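Local atomic coordinates of putative glycoside hydrolase (Bacteroides ovatus, PDB entry 4ONZ), a protein that is a putative glycoside hydrolase, built largely from beta-sheets arranged as in a beta-propeller. Residues 201-204 against 208-211. Sequence-based numbering, arbitrary orientation.
Sequences FMYW and AIYA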
ATOM      1  N   PHE A 201      -5.128   3.881 -14.249  1.00 24.51           N
ATOM      2  CA  PHE A 201      -5.526   2.544 -13.868  1.00 22.55           C
ATOM      3  C   PHE A 201      -5.038   2.123 -12.491  1.00 20.15           C
ATOM      4  O   PHE A 201      -3.964   2.515 -12.062  1.00 19.11           O
ATOM      5  CB  PHE A 201      -4.949   1.577 -14.909  1.00 22.85           C
ATOM      6  CG  PHE A 201      -5.393   0.159 -14.729  1.00 21.91           C
ATOM      7  CD1 PHE A 201      -4.757  -0.667 -13.817  1.00 22.16           C
ATOM      8  CD2 PHE A 201      -6.456  -0.344 -15.458  1.00 23.51           C
ATOM      9  CE1 PHE A 201      -5.180  -1.968 -13.634  1.00 21.38           C
ATOM     10  CE2 PHE A 201      -6.882  -1.642 -15.278  1.00 23.57           C
ATOM     11  CZ  PHE A 201      -6.240  -2.457 -14.369  1.00 21.74           C
HETATM   12  N   MSE A 202      -5.837   1.319 -11.798  1.00 18.96           N
HETATM   13  CA  MSE A 202      -5.392   0.759 -10.524  1.00 17.26           C
HETATM   14  C   MSE A 202      -6.025  -0.560 -10.246  1.00 17.14           C
HETATM   15  O   MSE A 202      -7.125  -0.840 -10.711  1.00 18.68           O
HETATM   16  CB  MSE A 202      -5.648   1.679  -9.322  1.00 16.30           C
HETATM   17  CG  MSE A 202      -7.103   1.786  -8.876  1.00 14.28           C
HETATM   18 SE   MSE A 202      -7.216   2.823  -7.217  0.75 12.13          SE
HETATM   19  CE  MSE A 202      -9.135   2.674  -6.874  1.00 13.86           C
ATOM     20  N   TYR A 203      -5.281  -1.414  -9.556  1.00 17.26           N
ATOM     21  CA  TYR A 203      -5.843  -2.623  -8.981  1.00 15.99           C
ATOM     22  C   TYR A 203      -6.247  -2.171  -7.595  1.00 14.97           C
ATOM     23  O   TYR A 203      -5.708  -1.188  -7.089  1.00 15.87           O
ATOM     24  CB  TYR A 203      -4.821  -3.752  -8.900  1.00 16.71           C
ATOM     25  CG  TYR A 203      -4.352  -4.165 -10.266  1.00 17.67           C
ATOM     26  CD1 TYR A 203      -5.177  -4.915 -11.097  1.00 19.01           C
ATOM     27  CD2 TYR A 203      -3.117  -3.762 -10.753  1.00 17.77           C
ATOM     28  CE1 TYR A 203      -4.771  -5.270 -12.367  1.00 19.46           C
ATOM     29  CE2 TYR A 203      -2.704  -4.117 -12.024  1.00 19.58           C
ATOM     30  CZ  TYR A 203      -3.534  -4.875 -12.827  1.00 19.54           C
ATOM     31  OH  TYR A 203      -3.124  -5.229 -14.101  1.00 19.80           O
ATOM     32  N   TRP A 204      -7.213  -2.854  -6.989  1.00 13.29           N
ATOM     33  CA  TRP A 204      -7.616  -2.542  -5.642  1.00 13.50           C
ATOM     34  C   TRP A 204      -8.339  -3.731  -5.009  1.00 13.74           C
ATOM     35  O   TRP A 204      -8.871  -4.595  -5.722  1.00 14.13           O
ATOM     36  CB  TRP A 204      -8.513  -1.290  -5.616  1.00 13.84           C
ATOM     37  CG  TRP A 204      -9.869  -1.473  -6.277  1.00 13.89           C
ATOM     38  CD1 TRP A 204     -10.175  -1.267  -7.603  1.00 14.46           C
ATOM     39  CD2 TRP A 204     -11.083  -1.889  -5.647  1.00 14.01           C
ATOM     40  NE1 TRP A 204     -11.510  -1.525  -7.823  1.00 15.22           N
ATOM     41  CE2 TRP A 204     -12.087  -1.912  -6.643  1.00 14.72           C
ATOM     42  CE3 TRP A 204     -11.429  -2.243  -4.333  1.00 14.20           C
ATOM     43  CZ2 TRP A 204     -13.395  -2.292  -6.375  1.00 15.02           C
ATOM     44  CZ3 TRP A 204     -12.740  -2.626  -4.067  1.00 15.50           C
ATOM     45  CH2 TRP A 204     -13.707  -2.650  -5.087  1.00 15.63           C
ATOM     46  N   ALA A 208     -10.425  -9.759  -2.711  1.00 19.90           N
ATOM     47  CA  ALA A 208     -10.202 -10.130  -4.091  1.00 18.80           C
ATOM     48  C   ALA A 208      -9.446  -8.971  -4.701  1.00 18.72           C
ATOM     49  O   ALA A 208      -9.411  -7.891  -4.124  1.00 18.27           O
ATOM     50  CB  ALA A 208     -11.515 -10.325  -4.811  1.00 20.00           C
ATOM     51  N   ILE A 209      -8.841  -9.190  -5.856  1.00 18.79           N
ATOM     52  CA  ILE A 209      -8.186  -8.114  -6.571  1.00 18.30           C
ATOM     53  C   ILE A 209      -9.147  -7.672  -7.670  1.00 18.44           C
ATOM     54  O   ILE A 209      -9.512  -8.461  -8.549  1.00 18.10           O
ATOM     55  CB  ILE A 209      -6.852  -8.536  -7.203  1.00 20.44           C
ATOM     56  CG1 ILE A 209      -5.870  -9.050  -6.142  1.00 20.96           C
ATOM     57  CG2 ILE A 209      -6.249  -7.378  -8.004  1.00 20.21           C
ATOM     58  CD1 ILE A 209      -5.379  -8.025  -5.151  1.00 21.93           C
ATOM     59  N   TYR A 210      -9.552  -6.410  -7.590  1.00 16.78           N
ATOM     60  CA  TYR A 210     -10.412  -5.771  -8.561  1.00 16.57           C
ATOM     61  C   TYR A 210      -9.605  -4.717  -9.304  1.00 16.74           C
ATOM     62  O   TYR A 210      -8.402  -4.560  -9.069  1.00 17.10           O
ATOM     63  CB  TYR A 210     -11.562  -5.057  -7.864  1.00 17.07           C
ATOM     64  CG  TYR A 210     -12.404  -5.911  -6.947  1.00 17.81           C
ATOM     65  CD1 TYR A 210     -13.427  -6.693  -7.449  1.00 17.54           C
ATOM     66  CD2 TYR A 210     -12.218  -5.887  -5.572  1.00 18.66           C
ATOM     67  CE1 TYR A 210     -14.222  -7.459  -6.618  1.00 18.41           C
ATOM     68  CE2 TYR A 210     -13.017  -6.650  -4.731  1.00 18.52           C
ATOM     69  CZ  TYR A 210     -14.022  -7.430  -5.265  1.00 19.55           C
ATOM     70  OH  TYR A 210     -14.830  -8.203  -4.446  1.00 21.78           O
ATOM     71  N   ALA A 211     -10.281  -3.978 -10.179  1.00 16.55           N
ATOM     72  CA  ALA A 211      -9.662  -2.911 -10.936  1.00 16.59           C
ATOM     73  C   ALA A 211     -10.585  -1.703 -11.022  1.00 16.52           C
ATOM     74  O   ALA A 211     -11.793  -1.798 -10.768  1.00 18.44           O
ATOM     75  CB  ALA A 211      -9.285  -3.390 -12.325  1.00 16.73           C
TER
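The carbonyl O of Y210 takes the backbone N of W204 at 2.9 Å and also a CA-H...O contact from Y203. In return Y210 N gives W204 O a bond of 2.7 Å. Together they make W204 and Y210 an antiparallel hydrogen-bonded pair; Y203 and A211 form the adjoining non-hydrogen-bonded pair, where the CA-H of A211 makes a bent CA-H...O contact with M202 O. W204 and Y210 share one face of the sheet. With chi1 at 67°, W204 CG is flanked by its own backbone N and C, and the indole lies across to the partner strand. There Y210 CB sits over one face of the five-membered ring, 3.4 Å from W204 CE2, while the six-membered ring and the phenol form an offset stack with centroids 4.5 Å apart and planes at 27°. At the indole edge, W204 NE1 makes a weak, bent hydrogen bond of 3.0 Å to A211 O. The other face carries smaller apolar contacts: F201 CZ reaches A211 CB at 3.8 Å, and I209 CG2 lies by Y203 CB at 4.0 Å. The two segments belong to the arms of a beta hairpin, strands 200-204 and 210-214, within a propeller-like fold. Y203 and I209 pack on strands 245-255 and 258-266, and the Y203 hydroxyl is hydrogen-bonded to P293 O; the W204 ring meets that of F164, and strand 180-187 pairs with the other edge of strand 200-204.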